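Omega-class glutathione S-transferase (Bombyx mori, PDB 3WD6) binds glutathione and probably acts as a glutathione transferase and a glutathione-dependent dehydroascorbate reductase, as in other omega-class enzymes. Local coordinates at residues I10-K15 against S222-P227; T167-G172 against D213-D218; Y177-I182 against L209-N214. All blocks are in the same frame, centred on the assembly; numbering follows the deposited sequence.

Of the three contacts, one is buried and two are partly buried. Contact 3 is wholly buried and polar: a tyrosine hydroxyl and a carboxylate pin helix 177-189 to helix 206-216. Contact 2 uses the same helix 206-216, one turn further along and partly at the surface; there a phenylalanine from the loop 167-172 meets a methionine, with a water bridge beside it. The two adjoin, because D179 of contact 3 also holds the backbone of that loop at L170. Contact 1 joins the N-terminal loop and the loop 222-227 by an aromatic pair, about 21 Å from contact 2 between centres; yet its S222 and L225 pack on L216 of contact 2, where the chain leaves helix 206-216.

Contact 1: I10-K15 against S222-P227; sequences INFNTK and SQYLIP. With EDO (1,2-ethanediol), chain H.
F12 presents one face of its ring to Y224, whose CD1 sits over the centre of that face and comes 3.6 Å from F12 CG. The pair is T-shaped: the ring planes stand 76° apart, the centroids 4.9 Å. With its CG anti to the backbone N (chi1 -167°), Y224 swings its ring across to the N-terminal loop. Q223 adds a polar border. Its backbone O approaches the F12 ring obliquely, 3.3 Å from CE2, while its OE1 lies at the edge, in the ring plane, 3.5 Å from CZ, the amide turned 50° from the ring. The same OE1 accepts a bond of 2.6 Å from O2 of a 1,2-ethanediol, probably from the crystallisation liquor. The contact ties the loop before strand 16-17, in the thioredoxin-like domain, to the loop leading into helix 228-240. The side chain of Y224 lies about 7 Å from that of C38, which binds glutathione, placing the pair in the second shell of that site. Y224 OH bonds to N34, and R36 makes both a cation-pi contact with the ring and a hydrogen bond to the backbone O. Shared between an aromatic neighbour and a cation, with its hydroxyl satisfied, this tyrosine probably has little freedom to turn.

Contact 2: T167-G172 against D213-D218; sequences TVFLDG and DNMLKD
F169 and M215 cross at a slant, the thioether sulfur lying obliquely off the phenyl ring. SD is 4.3 Å from the ring centroid, 51° off the ring normal, and its closest atom is CE1 of F169, at 3.5 Å: a Met-aromatic contact. M215 is bent at both chi2 and chi3, folding the end of the chain back instead of letting it run straight out from the helix. N214 arrives differently. Its CB comes 3.9 Å from CE1 of F169, and its amide plane stands almost perpendicular to the ring, at 83°. V168 completes the setting from the loop side, with its CG1 over the centre of one face of the F169 ring and 4.0 Å from ND2 of N214. Beside this apolar patch a single water bridges loop backbone and helix side chain, donating to O of V168 and accepting from ND2 of N214. F169 to G172 form a type I beta turn, and O of F169 takes two donors, N of G172 and OG1 of T167, the latter in the carbonyl plane. The contact joins the loop between helices 145-165 and 177-189 to the end part of helix 206-216, in the helical C-terminal domain, away from the glutathione site. With polarity confined to the water-mediated margin, this junction is likely to depend more on shape than on direct polar pairing.

Contact 3: Y177-I182 against L209-N214; sequences YADYMI and LEYIDN
The ring of Y211 meets D179 at its edge, with OD1 of the carboxylate lying in the ring plane, while F186, L170 and F169 also touch this side chain. The carboxylate plane is turned 42° from the ring. The central bond runs from OH of Y211 to OD1 of D179, 2.7 Å long, and uses the anti lone pair, the one pointing away from OD2. With chi1 at 162° the phenol of Y211 is carried away from its own backbone N and out from helix 206-216 toward D179. D179 belongs to the start of helix 177-189, and its OD2 accepts from N of G176, the residue just before that helix. This is the N3-side half of a capping box, since G176 at the N-cap has no side chain to return the bond; it is consistent with the N-capping motif well known at this helix in glutathione transferases. OD2 also takes N of D171 and OD1 takes N of L170, so four donors grip the buried carboxylate, an environment that would probably favour its charged form. A water donates to OH of Y211 (2.8 Å) and to O of D179 (2.9 Å), linking the phenol to the helix backbone as well. A phenylalanine in place of Y211 would probably leave OD1 of D179 short of one donor and this water without one of its acceptors. I182 makes a loose van der Waals approach, its CD1 lying 4.3 Å from OH of Y211.

Contact 1: I10-K15 against S222-P227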
ATOM      1  N   ILE A  10       3.435   1.933 -18.103  1.00 48.34           N
ATOM      2  CA  ILE A  10       2.872   0.724 -17.512  1.00 40.72           C
ATOM      3  C   ILE A  10       1.350   0.797 -17.374  1.00 38.83           C
ATOM      4  O   ILE A  10       0.810   1.837 -16.964  1.00 38.44           O
ATOM      5  CB  ILE A  10       3.516   0.478 -16.137  1.00 40.87           C
ATOM      6  CG1 ILE A  10       5.023   0.231 -16.320  1.00 43.48           C
ATOM      7  CG2 ILE A  10       2.827  -0.674 -15.392  1.00 34.29           C
ATOM      8  CD1 ILE A  10       5.829   0.189 -15.024  1.00 34.78           C
ATOM      9  N   ASN A  11       0.656  -0.286 -17.730  1.00 37.59           N
ATOM     10  CA  ASN A  11      -0.780  -0.355 -17.468  1.00 32.92           C
ATOM     11  C   ASN A  11      -1.076  -0.997 -16.115  1.00 30.80           C
ATOM     12  O   ASN A  11      -0.837  -2.202 -15.913  1.00 31.09           O
ATOM     13  CB  ASN A  11      -1.561  -1.071 -18.575  1.00 32.63           C
ATOM     14  CG  ASN A  11      -3.072  -0.855 -18.440  1.00 38.95           C
ATOM     15  OD1 ASN A  11      -3.704  -1.366 -17.503  1.00 34.37           O
ATOM     16  ND2 ASN A  11      -3.651  -0.075 -19.356  1.00 42.87           N
ATOM     17  N   PHE A  12      -1.592  -0.187 -15.191  1.00 26.86           N
ATOM     18  CA  PHE A  12      -1.911  -0.645 -13.839  1.00 25.81           C
ATOM     19  C   PHE A  12      -3.215  -1.420 -13.787  1.00 27.36           C
ATOM     20  O   PHE A  12      -3.541  -2.023 -12.766  1.00 27.95           O
ATOM     21  CB  PHE A  12      -2.015   0.561 -12.899  1.00 23.48           C
ATOM     22  CG  PHE A  12      -0.708   1.273 -12.682  1.00 26.28           C
ATOM     23  CD1 PHE A  12       0.437   0.559 -12.330  1.00 23.71           C
ATOM     24  CD2 PHE A  12      -0.615   2.661 -12.844  1.00 24.92           C
ATOM     25  CE1 PHE A  12       1.658   1.227 -12.118  1.00 27.14           C
ATOM     26  CE2 PHE A  12       0.604   3.336 -12.642  1.00 22.47           C
ATOM     27  CZ  PHE A  12       1.738   2.623 -12.274  1.00 23.38           C
ATOM     28  N   ASN A  13      -3.962  -1.403 -14.885  1.00 30.79           N
ATOM     29  CA  ASN A  13      -5.349  -1.864 -14.865  1.00 31.49           C
ATOM     30  C   ASN A  13      -5.695  -2.944 -15.893  1.00 30.48           C
ATOM     31  O   ASN A  13      -6.797  -2.960 -16.433  1.00 31.55           O
ATOM     32  CB  ASN A  13      -6.294  -0.662 -15.033  1.00 32.53           C
ATOM     33  CG  ASN A  13      -6.095   0.392 -13.960  1.00 26.92           C
ATOM     34  OD1 ASN A  13      -6.166   0.105 -12.762  1.00 26.62           O
ATOM     35  ND2 ASN A  13      -5.853   1.620 -14.385  1.00 23.48           N
ATOM     36  N   THR A  14      -4.750  -3.838 -16.157  1.00 30.71           N
ATOM     37  CA  THR A  14      -5.036  -5.038 -16.940  1.00 31.42           C
ATOM     38  C   THR A  14      -6.014  -5.906 -16.141  1.00 28.00           C
ATOM     39  O   THR A  14      -6.067  -5.801 -14.921  1.00 27.77           O
ATOM     40  CB  THR A  14      -3.735  -5.830 -17.269  1.00 33.07           C
ATOM     41  OG1 THR A  14      -3.066  -6.202 -16.055  1.00 28.85           O
ATOM     42  CG2 THR A  14      -2.779  -4.974 -18.113  1.00 34.10           C
ATOM     43  N   LYS A  15      -6.788  -6.753 -16.823  1.00 33.01           N
ATOM     44  CA  LYS A  15      -7.821  -7.559 -16.154  1.00 32.62           C
ATOM     45  C   LYS A  15      -7.246  -8.386 -14.998  1.00 30.96           C
ATOM     46  O   LYS A  15      -6.120  -8.886 -15.086  1.00 33.79           O
ATOM     47  CB  LYS A  15      -8.545  -8.466 -17.156  1.00 34.10           C
ATOM     48  CG  LYS A  15      -9.638  -9.349 -16.535  1.00 36.12           C
ATOM     49  CD  LYS A  15      -9.320 -10.843 -16.747  1.00 39.76           C
ATOM     50  CE  LYS A  15     -10.498 -11.629 -17.353  1.00 39.85           C
ATOM     51  NZ  LYS A  15     -11.155 -12.530 -16.350  1.00 45.15           N
ATOM     52  N   SER A 222       1.142   9.683  -7.201  1.00 17.36           N
ATOM     53  CA  SER A 222       0.075  10.249  -8.032  1.00 19.92           C
ATOM     54  C   SER A 222      -0.283   9.385  -9.239  1.00 17.60           C
ATOM     55  O   SER A 222      -1.433   9.318  -9.638  1.00 17.92           O
ATOM     56  CB  SER A 222       0.418  11.671  -8.479  1.00 16.19           C
ATOM     57  OG  SER A 222       1.603  11.696  -9.259  1.00 16.91           O
ATOM     58  N   GLN A 223       0.697   8.707  -9.806  1.00 17.88           N
ATOM     59  CA  GLN A 223       0.437   7.971 -11.034  1.00 19.41           C
ATOM     60  C   GLN A 223      -0.369   6.703 -10.743  1.00 19.99           C
ATOM     61  O   GLN A 223      -0.934   6.105 -11.662  1.00 22.36           O
ATOM     62  CB  GLN A 223       1.764   7.605 -11.699  1.00 18.77           C
ATOM     63  CG  GLN A 223       2.561   6.649 -10.847  1.00 21.94           C
ATOM     64  CD  GLN A 223       3.895   6.281 -11.465  1.00 26.23           C
ATOM     65  OE1 GLN A 223       3.990   5.298 -12.217  1.00 31.50           O
ATOM     66  NE2 GLN A 223       4.948   7.061 -11.141  1.00 24.44           N
ATOM     67  N   TYR A 224      -0.423   6.299  -9.472  1.00 19.12           N
ATOM     68  CA  TYR A 224      -1.145   5.090  -9.073  1.00 18.07           C
ATOM     69  C   TYR A 224      -2.417   5.397  -8.257  1.00 18.90           C
ATOM     70  O   TYR A 224      -3.123   4.482  -7.844  1.00 20.22           O
ATOM     71  CB  TYR A 224      -0.218   4.145  -8.268  1.00 17.44           C
ATOM     72  CG  TYR A 224      -0.734   2.726  -8.063  1.00 17.66           C
ATOM     73  CD1 TYR A 224      -0.998   1.897  -9.152  1.00 17.44           C
ATOM     74  CD2 TYR A 224      -0.923   2.199  -6.777  1.00 19.32           C
ATOM     75  CE1 TYR A 224      -1.461   0.569  -8.979  1.00 17.10           C
ATOM     76  CE2 TYR A 224      -1.383   0.859  -6.586  1.00 16.24           C
ATOM     77  CZ  TYR A 224      -1.650   0.061  -7.705  1.00 20.27           C
ATOM     78  OH  TYR A 224      -2.111  -1.238  -7.568  1.00 22.30           O
ATOM     79  N   LEU A 225      -2.689   6.674  -7.994  1.00 22.89           N
ATOM     80  CA  LEU A 225      -3.875   7.050  -7.205  1.00 22.35           C
ATOM     81  C   LEU A 225      -5.166   6.398  -7.720  1.00 23.06           C
ATOM     82  O   LEU A 225      -5.386   6.284  -8.937  1.00 24.79           O
ATOM     83  CB  LEU A 225      -4.081   8.560  -7.217  1.00 21.58           C
ATOM     84  CG  LEU A 225      -3.205   9.339  -6.242  1.00 25.14           C
ATOM     85  CD1 LEU A 225      -3.521  10.853  -6.376  1.00 19.16           C
ATOM     86  CD2 LEU A 225      -3.411   8.830  -4.797  1.00 18.96           C
ATOM     87  N   ILE A 226      -6.016   5.976  -6.790  1.00 19.49           N
ATOM     88  CA  ILE A 226      -7.356   5.553  -7.139  1.00 22.80           C
ATOM     89  C   ILE A 226      -8.307   6.750  -6.951  1.00 26.02           C
ATOM     90  O   ILE A 226      -8.416   7.284  -5.833  1.00 25.22           O
ATOM     91  CB  ILE A 226      -7.780   4.389  -6.244  1.00 22.80           C
ATOM     92  CG1 ILE A 226      -6.776   3.241  -6.415  1.00 22.34           C
ATOM     93  CG2 ILE A 226      -9.228   3.943  -6.546  1.00 23.67           C
ATOM     94  CD1 ILE A 226      -7.015   2.048  -5.485  1.00 19.02           C
ATOM     95  N   PRO A 227      -8.991   7.190  -8.037  1.00 26.08           N
ATOM     96  CA  PRO A 227      -9.952   8.293  -7.849  1.00 24.41           C
ATOM     97  C   PRO A 227     -10.915   7.961  -6.695  1.00 25.98           C
ATOM     98  O   PRO A 227     -11.437   6.828  -6.633  1.00 25.19           O
ATOM     99  CB  PRO A 227     -10.704   8.344  -9.185  1.00 24.42           C
ATOM    100  CG  PRO A 227      -9.752   7.756 -10.182  1.00 22.32           C
ATOM    101  CD  PRO A 227      -9.013   6.667  -9.419  1.00 24.10           C
TER
HETATM  102  C1  EDO H 304       8.153   3.579 -13.066  1.00 37.17           C
HETATM  103  O1  EDO H 304       8.888   2.510 -12.421  1.00 31.27           O
HETATM  104  C2  EDO H 304       6.846   3.053 -13.678  1.00 33.72           C
HETATM  105  O2  EDO H 304       5.801   4.043 -13.623  1.00 33.58           O

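Contact 2: T167-G172 against D213-D218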
ATOM      1  N   THR A 167      11.288  17.519   8.638  1.00 18.78           N
ATOM      2  CA  THR A 167      11.356  17.546   7.178  1.00 19.16           C
ATOM      3  C   THR A 167       9.973  17.445   6.529  1.00 19.63           C
ATOM      4  O   THR A 167       8.957  17.277   7.223  1.00 19.00           O
ATOM      5  CB  THR A 167      12.370  16.517   6.600  1.00 19.61           C
ATOM      6  OG1 THR A 167      12.046  15.200   7.050  1.00 21.00           O
ATOM      7  CG2 THR A 167      13.801  16.854   7.059  1.00 16.30           C
ATOM      8  N   VAL A 168       9.931  17.567   5.207  1.00 18.15           N
ATOM      9  CA  VAL A 168       8.665  17.490   4.494  1.00 17.00           C
ATOM     10  C   VAL A 168       8.091  16.093   4.668  1.00 18.85           C
ATOM     11  O   VAL A 168       6.883  15.923   4.920  1.00 18.09           O
ATOM     12  CB  VAL A 168       8.847  17.805   2.988  1.00 18.53           C
ATOM     13  CG1 VAL A 168       7.529  17.613   2.209  1.00 16.59           C
ATOM     14  CG2 VAL A 168       9.403  19.227   2.810  1.00 15.87           C
ATOM     15  N   PHE A 169       8.966  15.099   4.535  1.00 15.61           N
ATOM     16  CA  PHE A 169       8.567  13.699   4.604  1.00 18.69           C
ATOM     17  C   PHE A 169       9.331  12.983   5.709  1.00 19.75           C
ATOM     18  O   PHE A 169      10.384  13.451   6.163  1.00 18.08           O
ATOM     19  CB  PHE A 169       8.834  12.998   3.266  1.00 20.06           C
ATOM     20  CG  PHE A 169       8.072  13.587   2.107  1.00 20.11           C
ATOM     21  CD1 PHE A 169       6.689  13.475   2.047  1.00 16.50           C
ATOM     22  CD2 PHE A 169       8.740  14.249   1.069  1.00 21.40           C
ATOM     23  CE1 PHE A 169       5.972  14.020   0.978  1.00 20.41           C
ATOM     24  CE2 PHE A 169       8.024  14.795  -0.014  1.00 21.90           C
ATOM     25  CZ  PHE A 169       6.634  14.678  -0.057  1.00 16.79           C
ATOM     26  N   LEU A 170       8.809  11.841   6.137  1.00 19.87           N
ATOM     27  CA  LEU A 170       9.487  11.074   7.164  1.00 17.74           C
ATOM     28  C   LEU A 170      10.948  10.812   6.779  1.00 19.23           C
ATOM     29  O   LEU A 170      11.855  10.910   7.613  1.00 19.76           O
ATOM     30  CB  LEU A 170       8.751   9.766   7.408  1.00 17.70           C
ATOM     31  CG  LEU A 170       7.391   9.919   8.096  1.00 17.67           C
ATOM     32  CD1 LEU A 170       6.560   8.595   8.010  1.00 17.34           C
ATOM     33  CD2 LEU A 170       7.548  10.404   9.548  1.00 16.08           C
ATOM     34  N   ASP A 171      11.195  10.499   5.517  1.00 18.68           N
ATOM     35  CA  ASP A 171      12.554  10.145   5.117  1.00 19.99           C
ATOM     36  C   ASP A 171      13.409  11.305   4.584  1.00 21.00           C
ATOM     37  O   ASP A 171      14.572  11.094   4.227  1.00 22.23           O
ATOM     38  CB  ASP A 171      12.546   8.951   4.151  1.00 22.05           C
ATOM     39  CG  ASP A 171      12.312   7.632   4.876  1.00 22.63           C
ATOM     40  OD1 ASP A 171      13.088   7.341   5.816  1.00 25.48           O
ATOM     41  OD2 ASP A 171      11.338   6.906   4.548  1.00 21.23           O
ATOM     42  N   GLY A 172      12.861  12.520   4.582  1.00 17.39           N
ATOM     43  CA  GLY A 172      13.634  13.697   4.203  1.00 21.64           C
ATOM     44  C   GLY A 172      12.834  14.655   3.339  1.00 23.32           C
ATOM     45  O   GLY A 172      11.656  14.911   3.638  1.00 23.02           O
ATOM     46  N   ASP A 213      -1.332  15.821   1.976  1.00 19.88           N
ATOM     47  CA  ASP A 213      -1.387  16.636   0.748  1.00 19.95           C
ATOM     48  C   ASP A 213      -0.101  16.590  -0.058  1.00 19.33           C
ATOM     49  O   ASP A 213      -0.147  16.500  -1.289  1.00 18.73           O
ATOM     50  CB  ASP A 213      -1.697  18.104   1.069  1.00 22.22           C
ATOM     51  CG  ASP A 213      -3.110  18.305   1.553  1.00 28.83           C
ATOM     52  OD1 ASP A 213      -3.986  17.451   1.238  1.00 34.01           O
ATOM     53  OD2 ASP A 213      -3.344  19.313   2.253  1.00 31.01           O
ATOM     54  N   ASN A 214       1.044  16.704   0.622  1.00 18.60           N
ATOM     55  CA  ASN A 214       2.325  16.648  -0.080  1.00 18.14           C
ATOM     56  C   ASN A 214       2.554  15.264  -0.696  1.00 16.87           C
ATOM     57  O   ASN A 214       3.045  15.145  -1.813  1.00 16.16           O
ATOM     58  CB  ASN A 214       3.481  17.051   0.839  1.00 16.29           C
ATOM     59  CG  ASN A 214       3.430  18.532   1.217  1.00 17.80           C
ATOM     60  OD1 ASN A 214       3.122  19.382   0.381  1.00 21.77           O
ATOM     61  ND2 ASN A 214       3.735  18.845   2.472  1.00 15.92           N
ATOM     62  N   MET A 215       2.164  14.213   0.014  1.00 16.88           N
ATOM     63  CA  MET A 215       2.381  12.871  -0.518  1.00 18.50           C
ATOM     64  C   MET A 215       1.635  12.646  -1.852  1.00 17.78           C
ATOM     65  O   MET A 215       2.180  12.062  -2.810  1.00 18.32           O
ATOM     66  CB  MET A 215       2.042  11.809   0.527  1.00 16.63           C
ATOM     67  CG  MET A 215       3.170  11.578   1.573  1.00 16.69           C
ATOM     68  SD  MET A 215       4.661  10.733   0.945  1.00 19.21           S
ATOM     69  CE  MET A 215       3.985   9.069   0.695  1.00 14.75           C
ATOM     70  N   LEU A 216       0.404  13.143  -1.912  1.00 17.07           N
ATOM     71  CA  LEU A 216      -0.438  13.065  -3.103  1.00 18.50           C
ATOM     72  C   LEU A 216       0.270  13.626  -4.321  1.00 18.78           C
ATOM     73  O   LEU A 216      -0.027  13.245  -5.449  1.00 16.85           O
ATOM     74  CB  LEU A 216      -1.729  13.850  -2.884  1.00 17.25           C
ATOM     75  CG  LEU A 216      -2.691  13.171  -1.910  1.00 20.12           C
ATOM     76  CD1 LEU A 216      -3.847  14.101  -1.556  1.00 18.22           C
ATOM     77  CD2 LEU A 216      -3.199  11.846  -2.498  1.00 16.94           C
ATOM     78  N   LYS A 217       1.213  14.535  -4.095  1.00 18.83           N
ATOM     79  CA  LYS A 217       1.910  15.168  -5.213  1.00 20.90           C
ATOM     80  C   LYS A 217       3.206  14.450  -5.591  1.00 17.65           C
ATOM     81  O   LYS A 217       3.840  14.806  -6.584  1.00 18.61           O
ATOM     82  CB  LYS A 217       2.197  16.645  -4.915  1.00 18.51           C
ATOM     83  CG  LYS A 217       1.005  17.565  -5.070  1.00 18.01           C
ATOM     84  CD  LYS A 217       1.379  18.931  -4.488  1.00 22.40           C
ATOM     85  CE  LYS A 217       0.149  19.722  -4.018  1.00 22.74           C
ATOM     86  NZ  LYS A 217      -0.417  20.444  -5.168  1.00 30.16           N
ATOM     87  N   ASP A 218       3.617  13.465  -4.797  1.00 16.39           N
ATOM     88  CA  ASP A 218       4.797  12.684  -5.173  1.00 17.38           C
ATOM     89  C   ASP A 218       4.473  11.786  -6.376  1.00 17.23           C
ATOM     90  O   ASP A 218       3.449  11.068  -6.376  1.00 17.21           O
ATOM     91  CB  ASP A 218       5.308  11.832  -4.004  1.00 17.63           C
ATOM     92  CG  ASP A 218       6.559  11.060  -4.372  1.00 16.86           C
ATOM     93  OD1 ASP A 218       7.653  11.683  -4.451  1.00 17.47           O
ATOM     94  OD2 ASP A 218       6.443   9.840  -4.638  1.00 15.41           O
TER
HETATM   95  O   HOH W   1       4.890  17.717   5.010  1.00 18.23           O

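Contact 3: Y177-I182 against L209-N214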
ATOM      1  N   TYR A 177      11.188   4.900   2.554  1.00 16.79           N
ATOM      2  CA  TYR A 177      10.588   3.619   2.901  1.00 18.08           C
ATOM      3  C   TYR A 177       9.444   3.817   3.883  1.00 18.11           C
ATOM      4  O   TYR A 177       8.341   3.304   3.680  1.00 15.51           O
ATOM      5  CB  TYR A 177      11.665   2.741   3.511  1.00 16.51           C
ATOM      6  CG  TYR A 177      11.227   1.414   4.071  1.00 19.45           C
ATOM      7  CD1 TYR A 177      10.745   1.310   5.377  1.00 18.33           C
ATOM      8  CD2 TYR A 177      11.360   0.245   3.326  1.00 18.01           C
ATOM      9  CE1 TYR A 177      10.396   0.074   5.924  1.00 18.78           C
ATOM     10  CE2 TYR A 177      11.011  -0.997   3.862  1.00 20.57           C
ATOM     11  CZ  TYR A 177      10.532  -1.078   5.163  1.00 22.16           C
ATOM     12  OH  TYR A 177      10.169  -2.315   5.695  1.00 23.53           O
ATOM     13  N   ALA A 178       9.728   4.569   4.943  1.00 18.06           N
ATOM     14  CA  ALA A 178       8.757   4.824   5.993  1.00 18.99           C
ATOM     15  C   ALA A 178       7.516   5.490   5.381  1.00 17.97           C
ATOM     16  O   ALA A 178       6.376   5.059   5.624  1.00 18.17           O
ATOM     17  CB  ALA A 178       9.375   5.698   7.072  1.00 17.31           C
ATOM     18  N   ASP A 179       7.735   6.520   4.571  1.00 16.80           N
ATOM     19  CA  ASP A 179       6.617   7.178   3.919  1.00 17.13           C
ATOM     20  C   ASP A 179       5.853   6.211   3.023  1.00 16.00           C
ATOM     21  O   ASP A 179       4.646   6.038   3.179  1.00 18.77           O
ATOM     22  CB  ASP A 179       7.090   8.370   3.099  1.00 16.72           C
ATOM     23  CG  ASP A 179       7.893   9.361   3.921  1.00 18.74           C
ATOM     24  OD1 ASP A 179       7.274  10.159   4.682  1.00 16.76           O
ATOM     25  OD2 ASP A 179       9.150   9.347   3.785  1.00 18.09           O
ATOM     26  N   TYR A 180       6.550   5.581   2.087  1.00 14.95           N
ATOM     27  CA  TYR A 180       5.870   4.742   1.105  1.00 15.59           C
ATOM     28  C   TYR A 180       5.185   3.545   1.737  1.00 18.42           C
ATOM     29  O   TYR A 180       4.124   3.118   1.259  1.00 17.09           O
ATOM     30  CB  TYR A 180       6.829   4.261   0.018  1.00 14.32           C
ATOM     31  CG  TYR A 180       7.206   5.344  -0.974  1.00 17.05           C
ATOM     32  CD1 TYR A 180       6.233   6.212  -1.497  1.00 14.96           C
ATOM     33  CD2 TYR A 180       8.534   5.524  -1.368  1.00 14.50           C
ATOM     34  CE1 TYR A 180       6.575   7.219  -2.402  1.00 14.41           C
ATOM     35  CE2 TYR A 180       8.887   6.528  -2.266  1.00 15.75           C
ATOM     36  CZ  TYR A 180       7.901   7.373  -2.787  1.00 16.50           C
ATOM     37  OH  TYR A 180       8.244   8.349  -3.698  1.00 13.98           O
ATOM     38  N   MET A 181       5.780   2.992   2.797  1.00 16.54           N
ATOM     39  CA  MET A 181       5.279   1.720   3.343  1.00 17.97           C
ATOM     40  C   MET A 181       4.023   1.923   4.209  1.00 19.57           C
ATOM     41  O   MET A 181       3.272   0.969   4.467  1.00 17.92           O
ATOM     42  CB  MET A 181       6.370   0.949   4.104  1.00 15.02           C
ATOM     43  CG  MET A 181       7.521   0.463   3.228  1.00 14.78           C
ATOM     44  SD  MET A 181       6.988  -0.580   1.849  1.00 16.47           S
ATOM     45  CE  MET A 181       6.908   0.618   0.506  1.00 15.21           C
ATOM     46  N   ILE A 182       3.780   3.161   4.631  1.00 16.84           N
ATOM     47  CA  ILE A 182       2.555   3.441   5.359  1.00 16.51           C
ATOM     48  C   ILE A 182       1.545   4.157   4.461  1.00 19.46           C
ATOM     49  O   ILE A 182       0.340   4.190   4.754  1.00 17.75           O
ATOM     50  CB  ILE A 182       2.815   4.249   6.669  1.00 17.93           C
ATOM     51  CG1 ILE A 182       3.163   5.711   6.378  1.00 18.10           C
ATOM     52  CG2 ILE A 182       3.927   3.590   7.495  1.00 17.12           C
ATOM     53  CD1 ILE A 182       3.609   6.500   7.639  1.00 18.45           C
ATOM     54  N   LEU A 209      -2.184  16.179   8.138  1.00 21.84           N
ATOM     55  CA  LEU A 209      -3.019  16.500   6.992  1.00 23.31           C
ATOM     56  C   LEU A 209      -2.219  17.212   5.903  1.00 22.35           C
ATOM     57  O   LEU A 209      -2.439  16.981   4.713  1.00 23.47           O
ATOM     58  CB  LEU A 209      -4.220  17.324   7.432  1.00 25.09           C
ATOM     59  CG  LEU A 209      -5.240  16.481   8.205  1.00 28.65           C
ATOM     60  CD1 LEU A 209      -6.184  17.344   9.046  1.00 29.09           C
ATOM     61  CD2 LEU A 209      -6.021  15.617   7.224  1.00 26.50           C
ATOM     62  N   GLU A 210      -1.278  18.060   6.310  1.00 22.29           N
ATOM     63  CA  GLU A 210      -0.387  18.729   5.362  1.00 23.38           C
ATOM     64  C   GLU A 210       0.537  17.726   4.646  1.00 20.73           C
ATOM     65  O   GLU A 210       0.719  17.773   3.421  1.00 17.69           O
ATOM     66  CB  GLU A 210       0.444  19.780   6.095  1.00 26.04           C
ATOM     67  CG  GLU A 210       1.397  20.588   5.216  1.00 26.67           C
ATOM     68  CD  GLU A 210       2.316  21.476   6.068  1.00 39.69           C
ATOM     69  OE1 GLU A 210       3.225  22.139   5.486  1.00 46.10           O
ATOM     70  OE2 GLU A 210       2.131  21.508   7.323  1.00 33.41           O
ATOM     71  N   TYR A 211       1.107  16.815   5.431  1.00 20.86           N
ATOM     72  CA  TYR A 211       1.969  15.758   4.914  1.00 19.18           C
ATOM     73  C   TYR A 211       1.206  14.895   3.901  1.00 17.40           C
ATOM     74  O   TYR A 211       1.731  14.551   2.853  1.00 15.86           O
ATOM     75  CB  TYR A 211       2.497  14.937   6.098  1.00 20.02           C
ATOM     76  CG  TYR A 211       3.054  13.568   5.789  1.00 19.84           C
ATOM     77  CD1 TYR A 211       4.354  13.414   5.299  1.00 17.51           C
ATOM     78  CD2 TYR A 211       2.301  12.421   6.037  1.00 18.35           C
ATOM     79  CE1 TYR A 211       4.883  12.151   5.040  1.00 16.04           C
ATOM     80  CE2 TYR A 211       2.823  11.146   5.772  1.00 19.08           C
ATOM     81  CZ  TYR A 211       4.112  11.024   5.281  1.00 17.35           C
ATOM     82  OH  TYR A 211       4.621   9.773   5.024  1.00 17.45           O
ATOM     83  N   ILE A 212      -0.047  14.570   4.197  1.00 19.52           N
ATOM     84  CA  ILE A 212      -0.832  13.789   3.259  1.00 17.52           C
ATOM     85  C   ILE A 212      -0.993  14.529   1.926  1.00 20.18           C
ATOM     86  O   ILE A 212      -0.786  13.925   0.855  1.00 18.57           O
ATOM     87  CB  ILE A 212      -2.169  13.323   3.862  1.00 20.21           C
ATOM     88  CG1 ILE A 212      -1.877  12.246   4.912  1.00 22.49           C
ATOM     89  CG2 ILE A 212      -3.111  12.768   2.777  1.00 14.79           C
ATOM     90  CD1 ILE A 212      -2.991  12.041   5.921  1.00 21.26           C
ATOM     91  N   ASP A 213      -1.332  15.821   1.976  1.00 19.88           N
ATOM     92  CA  ASP A 213      -1.387  16.636   0.748  1.00 19.95           C
ATOM     93  C   ASP A 213      -0.101  16.590  -0.058  1.00 19.33           C
ATOM     94  O   ASP A 213      -0.147  16.500  -1.289  1.00 18.73           O
ATOM     95  CB  ASP A 213      -1.697  18.104   1.069  1.00 22.22           C
ATOM     96  CG  ASP A 213      -3.110  18.305   1.553  1.00 28.83           C
ATOM     97  OD1 ASP A 213      -3.986  17.451   1.238  1.00 34.01           O
ATOM     98  OD2 ASP A 213      -3.344  19.313   2.253  1.00 31.01           O
ATOM     99  N   ASN A 214       1.044  16.704   0.622  1.00 18.60           N
ATOM    100  CA  ASN A 214       2.325  16.648  -0.080  1.00 18.14           C
ATOM    101  C   ASN A 214       2.554  15.264  -0.696  1.00 16.87           C
ATOM    102  O   ASN A 214       3.045  15.145  -1.813  1.00 16.16           O
ATOM    103  CB  ASN A 214       3.481  17.051   0.839  1.00 16.29           C
ATOM    104  CG  ASN A 214       3.430  18.532   1.217  1.00 17.80           C
ATOM    105  OD1 ASN A 214       3.122  19.382   0.381  1.00 21.77           O
ATOM    106  ND2 ASN A 214       3.735  18.845   2.472  1.00 15.92           N
TER
HETATM  107  O   HOH W   2       2.732   8.008   3.975  1.00 15.14           O